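Local coordinates for F420-dependent alcohol dehydrogenase (PDB 1RHC), which probably oxidises secondary alcohols to ketones, passing the hydride to the deazaflavin coenzyme F420 bound in a TIM barrel of the bacterial luciferase family, at residues D286-K298 / I318-D330. Numbering follows the deposited sequence.
Sequences DAEEMIKEIERFK and IDIFKEVIPAVRD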
loop_
_atom_site.group_PDB
_atom_site.type_symbol
_atom_site.label_atom_id
_atom_site.label_comp_id
_atom_site.label_asym_id
_atom_site.label_seq_id
_atom_site.Cartn_x
_atom_site.Cartn_y
_atom_site.Cartn_z
ATOM N N ASP A 286 -5.466 -14.950 34.263
ATOM C CA ASP A 286 -4.182 -15.649 34.254
ATOM C C ASP A 286 -4.044 -16.582 33.053
ATOM O O ASP A 286 -4.966 -16.697 32.257
ATOM C CB ASP A 286 -3.989 -16.447 35.557
ATOM C CG ASP A 286 -5.085 -17.501 35.798
ATOM O OD1 ASP A 286 -5.695 -18.022 34.847
ATOM O OD2 ASP A 286 -5.327 -17.840 36.969
ATOM N N ALA A 287 -2.893 -17.228 32.913
ATOM C CA ALA A 287 -2.657 -18.114 31.771
ATOM C C ALA A 287 -3.621 -19.297 31.672
ATOM O O ALA A 287 -4.046 -19.682 30.571
ATOM C CB ALA A 287 -1.226 -18.629 31.788
ATOM N N GLU A 288 -3.959 -19.888 32.814
ATOM C CA GLU A 288 -4.853 -21.053 32.813
ATOM C C GLU A 288 -6.230 -20.714 32.253
ATOM O O GLU A 288 -6.834 -21.510 31.513
ATOM C CB GLU A 288 -4.998 -21.595 34.240
ATOM C CG GLU A 288 -5.506 -23.027 34.300
ATOM C CD GLU A 288 -5.126 -23.732 35.601
ATOM O OE1 GLU A 288 -3.909 -23.888 35.864
ATOM O OE2 GLU A 288 -6.041 -24.130 36.360
ATOM N N GLU A 289 -6.741 -19.549 32.605
ATOM C CA GLU A 289 -8.040 -19.153 32.098
ATOM C C GLU A 289 -7.953 -18.867 30.603
ATOM O O GLU A 289 -8.897 -19.142 29.859
ATOM C CB GLU A 289 -8.552 -17.937 32.833
ATOM C CG GLU A 289 -9.022 -18.226 34.237
ATOM C CD GLU A 289 -9.528 -16.984 34.936
ATOM O OE1 GLU A 289 -9.854 -15.991 34.241
ATOM O OE2 GLU A 289 -9.618 -17.011 36.185
ATOM N N MET A 290 -6.828 -18.324 30.158
ATOM C CA MET A 290 -6.654 -18.063 28.718
ATOM C C MET A 290 -6.639 -19.380 27.946
ATOM O O MET A 290 -7.264 -19.500 26.884
ATOM C CB MET A 290 -5.343 -17.310 28.454
ATOM C CG MET A 290 -5.430 -15.804 28.566
ATOM S SD MET A 290 -6.572 -15.021 27.389
ATOM C CE MET A 290 -6.513 -16.108 26.108
ATOM N N ILE A 291 -5.937 -20.376 28.475
ATOM C CA ILE A 291 -5.861 -21.680 27.839
ATOM C C ILE A 291 -7.270 -22.274 27.689
ATOM O O ILE A 291 -7.617 -22.779 26.628
ATOM C CB ILE A 291 -4.977 -22.641 28.653
ATOM C CG1 ILE A 291 -3.527 -22.175 28.574
ATOM C CG2 ILE A 291 -5.117 -24.060 28.140
ATOM C CD1 ILE A 291 -2.664 -22.712 29.689
ATOM N N LYS A 292 -8.079 -22.205 28.740
ATOM C CA LYS A 292 -9.446 -22.737 28.672
ATOM C C LYS A 292 -10.336 -21.952 27.717
ATOM O O LYS A 292 -11.238 -22.524 27.082
ATOM C CB LYS A 292 -10.078 -22.761 30.066
ATOM C CG LYS A 292 -9.529 -23.878 30.920
ATOM C CD LYS A 292 -10.110 -23.855 32.308
ATOM C CE LYS A 292 -9.410 -24.877 33.188
ATOM N NZ LYS A 292 -9.831 -24.762 34.615
ATOM N N GLU A 293 -10.099 -20.645 27.621
ATOM C CA GLU A 293 -10.881 -19.795 26.719
ATOM C C GLU A 293 -10.580 -20.236 25.292
ATOM O O GLU A 293 -11.478 -20.381 24.470
ATOM C CB GLU A 293 -10.487 -18.319 26.876
ATOM C CG GLU A 293 -10.849 -17.691 28.202
ATOM C CD GLU A 293 -12.144 -16.928 28.147
ATOM O OE1 GLU A 293 -12.851 -17.021 27.119
ATOM O OE2 GLU A 293 -12.467 -16.232 29.133
ATOM N N ILE A 294 -9.311 -20.459 25.001
ATOM C CA ILE A 294 -8.909 -20.860 23.662
ATOM C C ILE A 294 -9.440 -22.262 23.358
ATOM O O ILE A 294 -9.888 -22.555 22.237
ATOM C CB ILE A 294 -7.380 -20.822 23.547
ATOM C CG1 ILE A 294 -6.907 -19.355 23.521
ATOM C CG2 ILE A 294 -6.916 -21.579 22.334
ATOM C CD1 ILE A 294 -5.394 -19.218 23.663
ATOM N N GLU A 295 -9.412 -23.127 24.365
ATOM C CA GLU A 295 -9.895 -24.480 24.157
ATOM C C GLU A 295 -11.381 -24.539 23.840
ATOM O O GLU A 295 -11.788 -25.390 23.047
ATOM C CB GLU A 295 -9.541 -25.369 25.360
ATOM C CG GLU A 295 -8.076 -25.767 25.343
ATOM C CD GLU A 295 -7.663 -26.573 26.544
ATOM O OE1 GLU A 295 -8.454 -26.676 27.516
ATOM O OE2 GLU A 295 -6.530 -27.107 26.524
ATOM N N ARG A 296 -12.191 -23.639 24.393
ATOM C CA ARG A 296 -13.610 -23.709 24.080
ATOM C C ARG A 296 -13.865 -23.306 22.624
ATOM O O ARG A 296 -14.842 -23.745 22.029
ATOM C CB ARG A 296 -14.464 -22.879 25.046
ATOM C CG ARG A 296 -14.485 -21.389 24.792
ATOM C CD ARG A 296 -15.368 -20.665 25.815
ATOM N NE ARG A 296 -15.101 -19.227 25.819
ATOM C CZ ARG A 296 -15.994 -18.290 25.505
ATOM N NH1 ARG A 296 -17.234 -18.632 25.162
ATOM N NH2 ARG A 296 -15.644 -17.004 25.521
ATOM N N PHE A 297 -12.979 -22.497 22.036
ATOM C CA PHE A 297 -13.153 -22.123 20.631
ATOM C C PHE A 297 -12.553 -23.200 19.752
ATOM O O PHE A 297 -13.036 -23.426 18.642
ATOM C CB PHE A 297 -12.502 -20.769 20.318
ATOM C CG PHE A 297 -13.361 -19.600 20.676
ATOM C CD1 PHE A 297 -13.267 -18.994 21.931
ATOM C CD2 PHE A 297 -14.276 -19.101 19.765
ATOM C CE1 PHE A 297 -14.083 -17.903 22.257
ATOM C CE2 PHE A 297 -15.091 -18.015 20.084
ATOM C CZ PHE A 297 -14.994 -17.414 21.332
ATOM N N LYS A 298 -11.506 -23.870 20.230
ATOM C CA LYS A 298 -10.910 -24.964 19.467
ATOM C C LYS A 298 -11.955 -26.068 19.308
ATOM O O LYS A 298 -12.126 -26.641 18.218
ATOM C CB LYS A 298 -9.711 -25.567 20.178
ATOM C CG LYS A 298 -8.451 -24.767 20.113
ATOM C CD LYS A 298 -7.324 -25.526 20.792
ATOM C CE LYS A 298 -7.076 -26.866 20.147
ATOM N NZ LYS A 298 -5.812 -27.484 20.674
ATOM N N ILE A 318 1.247 -9.837 25.825
ATOM C CA ILE A 318 1.996 -10.621 24.844
ATOM C C ILE A 318 2.826 -11.689 25.547
ATOM O O ILE A 318 2.807 -12.871 25.171
ATOM C CB ILE A 318 2.991 -9.735 24.005
ATOM C CG1 ILE A 318 2.224 -8.647 23.245
ATOM C CG2 ILE A 318 3.787 -10.623 23.042
ATOM C CD1 ILE A 318 3.098 -7.600 22.594
ATOM N N ASP A 319 3.583 -11.270 26.569
ATOM C CA ASP A 319 4.503 -12.156 27.300
ATOM C C ASP A 319 3.883 -13.403 27.904
ATOM O O ASP A 319 4.508 -14.457 27.937
ATOM C CB ASP A 319 5.148 -11.392 28.472
ATOM C CG ASP A 319 6.182 -10.450 28.020
ATOM O OD1 ASP A 319 6.622 -10.550 26.850
ATOM O OD2 ASP A 319 6.557 -9.611 28.840
ATOM N N ILE A 320 2.694 -13.232 28.446
ATOM C CA ILE A 320 2.011 -14.344 29.106
ATOM C C ILE A 320 1.765 -15.492 28.134
ATOM O O ILE A 320 1.550 -16.619 28.561
ATOM C CB ILE A 320 0.694 -13.856 29.769
ATOM C CG1 ILE A 320 0.200 -14.890 30.805
ATOM C CG2 ILE A 320 -0.387 -13.631 28.737
ATOM C CD1 ILE A 320 1.099 -15.028 31.990
ATOM N N PHE A 321 1.839 -15.231 26.821
ATOM C CA PHE A 321 1.633 -16.332 25.879
ATOM C C PHE A 321 2.772 -17.329 25.832
ATOM O O PHE A 321 2.634 -18.391 25.233
ATOM C CB PHE A 321 1.232 -15.828 24.474
ATOM C CG PHE A 321 -0.260 -15.557 24.363
ATOM C CD1 PHE A 321 -0.829 -14.440 24.963
ATOM C CD2 PHE A 321 -1.101 -16.482 23.754
ATOM C CE1 PHE A 321 -2.198 -14.242 24.976
ATOM C CE2 PHE A 321 -2.485 -16.295 23.760
ATOM C CZ PHE A 321 -3.040 -15.189 24.366
ATOM N N LYS A 322 3.898 -17.012 26.482
ATOM C CA LYS A 322 4.978 -17.987 26.584
ATOM C C LYS A 322 4.399 -19.204 27.368
ATOM O O LYS A 322 4.827 -20.343 27.185
ATOM C CB LYS A 322 6.167 -17.411 27.365
ATOM C CG LYS A 322 6.953 -16.329 26.603
ATOM C CD LYS A 322 8.119 -15.776 27.439
ATOM C CE LYS A 322 9.238 -16.795 27.594
ATOM N NZ LYS A 322 10.103 -16.914 26.374
ATOM N N GLU A 323 3.440 -18.939 28.242
ATOM C CA GLU A 323 2.813 -19.998 29.040
ATOM C C GLU A 323 1.592 -20.610 28.325
ATOM O O GLU A 323 1.273 -21.786 28.517
ATOM C CB GLU A 323 2.340 -19.431 30.381
ATOM C CG GLU A 323 3.485 -18.911 31.279
ATOM C CD GLU A 323 4.379 -20.023 31.802
ATOM O OE1 GLU A 323 5.439 -19.725 32.403
ATOM O OE2 GLU A 323 4.034 -21.204 31.626
ATOM N N VAL A 324 0.926 -19.811 27.497
ATOM C CA VAL A 324 -0.295 -20.260 26.820
ATOM C C VAL A 324 -0.073 -21.114 25.576
ATOM O O VAL A 324 -0.668 -22.182 25.424
ATOM C CB VAL A 324 -1.188 -19.041 26.433
ATOM C CG1 VAL A 324 -2.433 -19.512 25.682
ATOM C CG2 VAL A 324 -1.629 -18.301 27.674
ATOM N N ILE A 325 0.808 -20.650 24.698
ATOM C CA ILE A 325 1.041 -21.313 23.436
ATOM C C ILE A 325 1.368 -22.819 23.479
ATOM O O ILE A 325 0.703 -23.626 22.810
ATOM C CB ILE A 325 2.066 -20.485 22.634
ATOM C CG1 ILE A 325 1.411 -19.173 22.179
ATOM C CG2 ILE A 325 2.461 -21.180 21.413
ATOM C CD1 ILE A 325 2.375 -18.226 21.430
ATOM N N PRO A 326 2.360 -23.227 24.271
ATOM C CA PRO A 326 2.693 -24.655 24.336
ATOM C C PRO A 326 1.513 -25.540 24.808
ATOM O O PRO A 326 1.424 -26.702 24.441
ATOM C CB PRO A 326 3.864 -24.696 25.326
ATOM C CG PRO A 326 4.463 -23.321 25.227
ATOM C CD PRO A 326 3.251 -22.426 25.134
ATOM N N ALA A 327 0.608 -24.985 25.605
ATOM C CA ALA A 327 -0.526 -25.749 26.124
ATOM C C ALA A 327 -1.668 -25.924 25.123
ATOM O O ALA A 327 -2.438 -26.877 25.208
ATOM C CB ALA A 327 -1.058 -25.087 27.385
ATOM N N VAL A 328 -1.806 -24.993 24.186
ATOM C CA VAL A 328 -2.884 -25.102 23.214
ATOM C C VAL A 328 -2.377 -25.718 21.912
ATOM O O VAL A 328 -3.156 -25.952 20.993
ATOM C CB VAL A 328 -3.576 -23.740 22.981
ATOM C CG1 VAL A 328 -4.247 -23.274 24.269
ATOM C CG2 VAL A 328 -2.602 -22.721 22.518
ATOM N N ARG A 329 -1.059 -25.939 21.865
ATOM C CA ARG A 329 -0.328 -26.654 20.790
ATOM C C ARG A 329 0.571 -26.092 19.665
ATOM O O ARG A 329 0.813 -26.854 18.730
ATOM C CB ARG A 329 -1.274 -27.621 20.099
ATOM C CG ARG A 329 -1.814 -28.717 20.983
ATOM C CD ARG A 329 -2.548 -29.694 20.102
ATOM N NE ARG A 329 -3.137 -29.004 18.958
ATOM C CZ ARG A 329 -3.739 -29.614 17.945
ATOM N NH1 ARG A 329 -3.839 -30.935 17.934
ATOM N NH2 ARG A 329 -4.233 -28.909 16.936
ATOM N N ASP A 330 1.089 -24.857 19.694
ATOM C CA ASP A 330 1.958 -24.450 18.568
ATOM C C ASP A 330 2.837 -23.227 18.770
ATOM O O ASP A 330 2.761 -22.668 19.857
ATOM C CB ASP A 330 1.130 -24.240 17.301
ATOM C CG ASP A 330 1.825 -24.781 16.051
ATOM O OD1 ASP A 330 2.975 -24.371 15.777
ATOM O OD2 ASP A 330 1.214 -25.623 15.345
ATOM O OXT ASP A 330 3.600 -22.827 17.856
#
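Val324 sits as a knob in the hole formed by Ala287, Met290, Ile291 and Ile294, and its two methyls divide the work. CG1, anti to the backbone N (chi1 178°), meets Ile294 CD1 at 3.6 Å, while CG2 rests 3.9 Å from Met290 CB. Branched, compact valine suits such a hole. One turn on, Val328 presses CG1 against Ile294 CG2 at 3.7 Å, the two side chains crossing at about a right angle. Toward the outer side Ile291 reaches with CD1 to Ala327 CB (3.7 Å), and small Ala287 lies 3.9 Å, CB to CB, from Glu323. On the inner side Met290, bent at chi2 and chi3, brings CE to 4.0 Å from Phe321 CZ; that ring also meets Tyr230 and Phe31.

At the C-terminal end of 286-298 the long chain of Lys298, bent at chi3, carries its ammonium to the end of helix 321-328, where NZ donates to Val328 O at 3.1 Å, tilted 34° from the carbonyl plane. Like-charged, poorly ordered Arg329 lies nearby; Arg329 NH2 bonds to Thr3 OG1.

Helix segments 287-298 and 321-328, their axes at 38° on the outside of the barrel, are thus held by close apolar fit and one lysine-to-carbonyl bond; no salt bridge joins them.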